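Local coordinates for IroE protein (Escherichia coli, PDB 2GZS), which hydrolyses the trilactone of the siderophore enterobactin and its glucosylated forms, usually just once, to give linear trimers, at residues Y47-N52 against R143-H148. Residues are numbered along the deposited sequence; the frame is centred on the assembly and turned at random.
Sequences YMLDGN and RGLWGH
Tyr47 and Trp146 lie on neighbouring parallel strands, 43-48 and 143-148, in the middle of the alpha/beta-hydrolase sheet, and three backbone hydrogen bonds join the segments 47-52 and 143-148. Tyr47 N gives its hydrogen to Gly144 O (2.9 Å), almost straight at the proton but reaching the oxygen from above the carbonyl plane. Trp146 N donates to Tyr47 O at 2.8 Å, and Leu49 N to Trp146 O at 3.0 Å, both nearly in line with the acceptor C=O. Each of the last two oxygens also takes a CA-H contact, from Leu145 and Met48 respectively.

Beyond the last of these bonds, water takes over: one molecule donates to Asp50 OD2 (2.7 Å) and accepts from His148 N (2.8 Å). The other carboxylate oxygen, OD1, forms a salt bridge with Arg90.

Apolar packing differs on the two faces. On one, Leu145 CG stands anti to the backbone N (chi1 177°), and its CD1 meets Tyr47 CB at 4.0 Å and the Leu49 methyl CD2; helix 150-161 packs against both leucines. On this face too, Tyr47 CE2 touches the aliphatic CG of Arg143, ring and guanidinium planes being 67° apart, while the tyrosine hydroxyl and the guanidinium both bind Glu133. On the other, the six-membered part of the Trp146 indole lies beside strand 43-48, CE3 being 3.9 Å from Met48 CB and the ring edge at CZ3 facing Leu49 O. Helix 247-262 packs on this face, its Phe251 meeting the indole edge-to-face.

Strand 143-148 leads into the active-site Ser149, consistent with a nucleophile elbow, and His148 borders the bound diisopropyl phosphonate. The buried bonds and bridging water therefore tie the strand running up to the nucleophile to its neighbour, satisfying His148 N beyond the last direct bond.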
loop_
_atom_site.group_PDB
_atom_site.type_symbol
_atom_site.label_atom_id
_atom_site.label_comp_id
_atom_site.label_asym_id
_atom_site.label_seq_id
_atom_site.Cartn_x
_atom_site.Cartn_y
_atom_site.Cartn_z
ATOM N N TYR A 47 -0.979 -5.869 -0.743
ATOM C CA TYR A 47 0.444 -5.617 -0.645
ATOM C C TYR A 47 0.664 -4.323 0.165
ATOM O O TYR A 47 -0.040 -3.343 -0.192
ATOM C CB TYR A 47 1.045 -5.471 -2.052
ATOM C CG TYR A 47 1.166 -6.817 -2.785
ATOM C CD1 TYR A 47 2.387 -7.477 -2.797
ATOM C CD2 TYR A 47 0.035 -7.332 -3.382
ATOM C CE1 TYR A 47 2.536 -8.723 -3.450
ATOM C CE2 TYR A 47 0.193 -8.564 -4.030
ATOM C CZ TYR A 47 1.399 -9.202 -4.051
ATOM O OH TYR A 47 1.493 -10.443 -4.710
HETATM N N MSE A 48 1.479 -4.368 1.181
HETATM C CA MSE A 48 1.563 -3.268 2.133
HETATM C C MSE A 48 3.008 -2.839 2.329
HETATM O O MSE A 48 3.883 -3.630 2.645
HETATM C CB MSE A 48 0.997 -3.766 3.498
HETATM C CG MSE A 48 -0.480 -4.232 3.238
HETATM SE SE MSE A 48 -1.439 -4.586 4.903
HETATM C CE MSE A 48 0.241 -5.423 5.213
ATOM N N LEU A 49 3.222 -1.515 2.098
ATOM C CA LEU A 49 4.583 -1.025 2.328
ATOM C C LEU A 49 4.897 -0.847 3.827
ATOM O O LEU A 49 4.047 -1.038 4.700
ATOM C CB LEU A 49 4.732 0.320 1.616
ATOM C CG LEU A 49 4.436 0.315 0.105
ATOM C CD1 LEU A 49 4.965 1.632 -0.523
ATOM C CD2 LEU A 49 4.791 -0.861 -0.711
ATOM N N ASP A 50 6.132 -0.484 4.143
ATOM C CA ASP A 50 6.584 -0.433 5.529
ATOM C C ASP A 50 6.257 -1.709 6.275
ATOM O O ASP A 50 5.700 -1.687 7.371
ATOM C CB ASP A 50 6.006 0.819 6.233
ATOM C CG ASP A 50 6.586 2.101 5.627
ATOM O OD1 ASP A 50 7.830 2.118 5.384
ATOM O OD2 ASP A 50 5.752 3.020 5.472
ATOM N N GLY A 51 6.592 -2.832 5.643
ATOM C CA GLY A 51 6.062 -4.118 6.128
ATOM C C GLY A 51 6.548 -4.438 7.489
ATOM O O GLY A 51 5.820 -5.185 8.187
ATOM N N ASN A 52 7.720 -4.039 7.958
ATOM C CA ASN A 52 8.160 -4.390 9.304
ATOM C C ASN A 52 7.180 -3.777 10.322
ATOM O O ASN A 52 6.791 -4.443 11.289
ATOM C CB ASN A 52 9.548 -3.870 9.646
ATOM C CG ASN A 52 10.613 -4.319 8.688
ATOM O OD1 ASN A 52 11.429 -5.211 8.923
ATOM N ND2 ASN A 52 10.588 -3.718 7.530
ATOM N N ARG A 143 -6.677 -7.533 -6.128
ATOM C CA ARG A 143 -5.293 -7.234 -5.708
ATOM C C ARG A 143 -5.160 -5.761 -5.350
ATOM O O ARG A 143 -5.474 -4.915 -6.185
ATOM C CB ARG A 143 -4.339 -7.602 -6.842
ATOM C CG ARG A 143 -2.879 -7.480 -6.413
ATOM C CD ARG A 143 -2.021 -7.867 -7.572
ATOM N NE ARG A 143 -1.864 -9.306 -7.920
ATOM C CZ ARG A 143 -1.964 -9.715 -9.190
ATOM N NH1 ARG A 143 -2.178 -8.937 -10.255
ATOM N NH2 ARG A 143 -1.817 -10.989 -9.512
ATOM N N GLY A 144 -4.716 -5.515 -4.116
ATOM C CA GLY A 144 -4.619 -4.082 -3.687
ATOM C C GLY A 144 -3.217 -3.807 -3.181
ATOM O O GLY A 144 -2.369 -4.626 -2.937
ATOM N N LEU A 145 -2.968 -2.461 -3.092
ATOM C CA LEU A 145 -1.678 -1.891 -2.670
ATOM C C LEU A 145 -1.957 -0.815 -1.615
ATOM O O LEU A 145 -2.838 0.016 -1.897
ATOM C CB LEU A 145 -0.980 -1.305 -3.915
ATOM C CG LEU A 145 0.384 -0.587 -3.551
ATOM C CD1 LEU A 145 1.427 -1.603 -3.138
ATOM C CD2 LEU A 145 0.822 0.153 -4.804
ATOM N N TRP A 146 -1.250 -0.786 -0.524
ATOM C CA TRP A 146 -1.399 0.239 0.523
ATOM C C TRP A 146 -0.028 0.755 0.912
ATOM O O TRP A 146 0.953 0.041 1.028
ATOM C CB TRP A 146 -2.064 -0.430 1.798
ATOM C CG TRP A 146 -2.082 0.526 2.990
ATOM C CD1 TRP A 146 -3.088 1.428 3.304
ATOM C CD2 TRP A 146 -1.048 0.665 3.992
ATOM N NE1 TRP A 146 -2.686 2.095 4.443
ATOM C CE2 TRP A 146 -1.489 1.684 4.903
ATOM C CE3 TRP A 146 0.198 0.032 4.198
ATOM C CZ2 TRP A 146 -0.695 2.061 6.014
ATOM C CZ3 TRP A 146 0.984 0.423 5.322
ATOM C CH2 TRP A 146 0.496 1.421 6.181
ATOM N N GLY A 147 -0.045 2.093 1.234
ATOM C CA GLY A 147 1.136 2.711 1.846
ATOM C C GLY A 147 0.768 4.038 2.518
ATOM O O GLY A 147 -0.246 4.608 2.152
ATOM N N HIS A 148 1.661 4.396 3.472
ATOM C CA HIS A 148 1.424 5.624 4.245
ATOM C C HIS A 148 2.614 6.586 4.112
ATOM O O HIS A 148 3.738 6.176 4.165
ATOM C CB HIS A 148 1.257 5.218 5.740
ATOM C CG HIS A 148 1.124 6.366 6.713
ATOM N ND1 HIS A 148 2.227 6.867 7.378
ATOM C CD2 HIS A 148 0.039 7.066 7.101
ATOM C CE1 HIS A 148 1.779 7.849 8.156
ATOM N NE2 HIS A 148 0.483 8.025 8.036
HETATM O O HOH W 1 3.468 2.455 4.247
#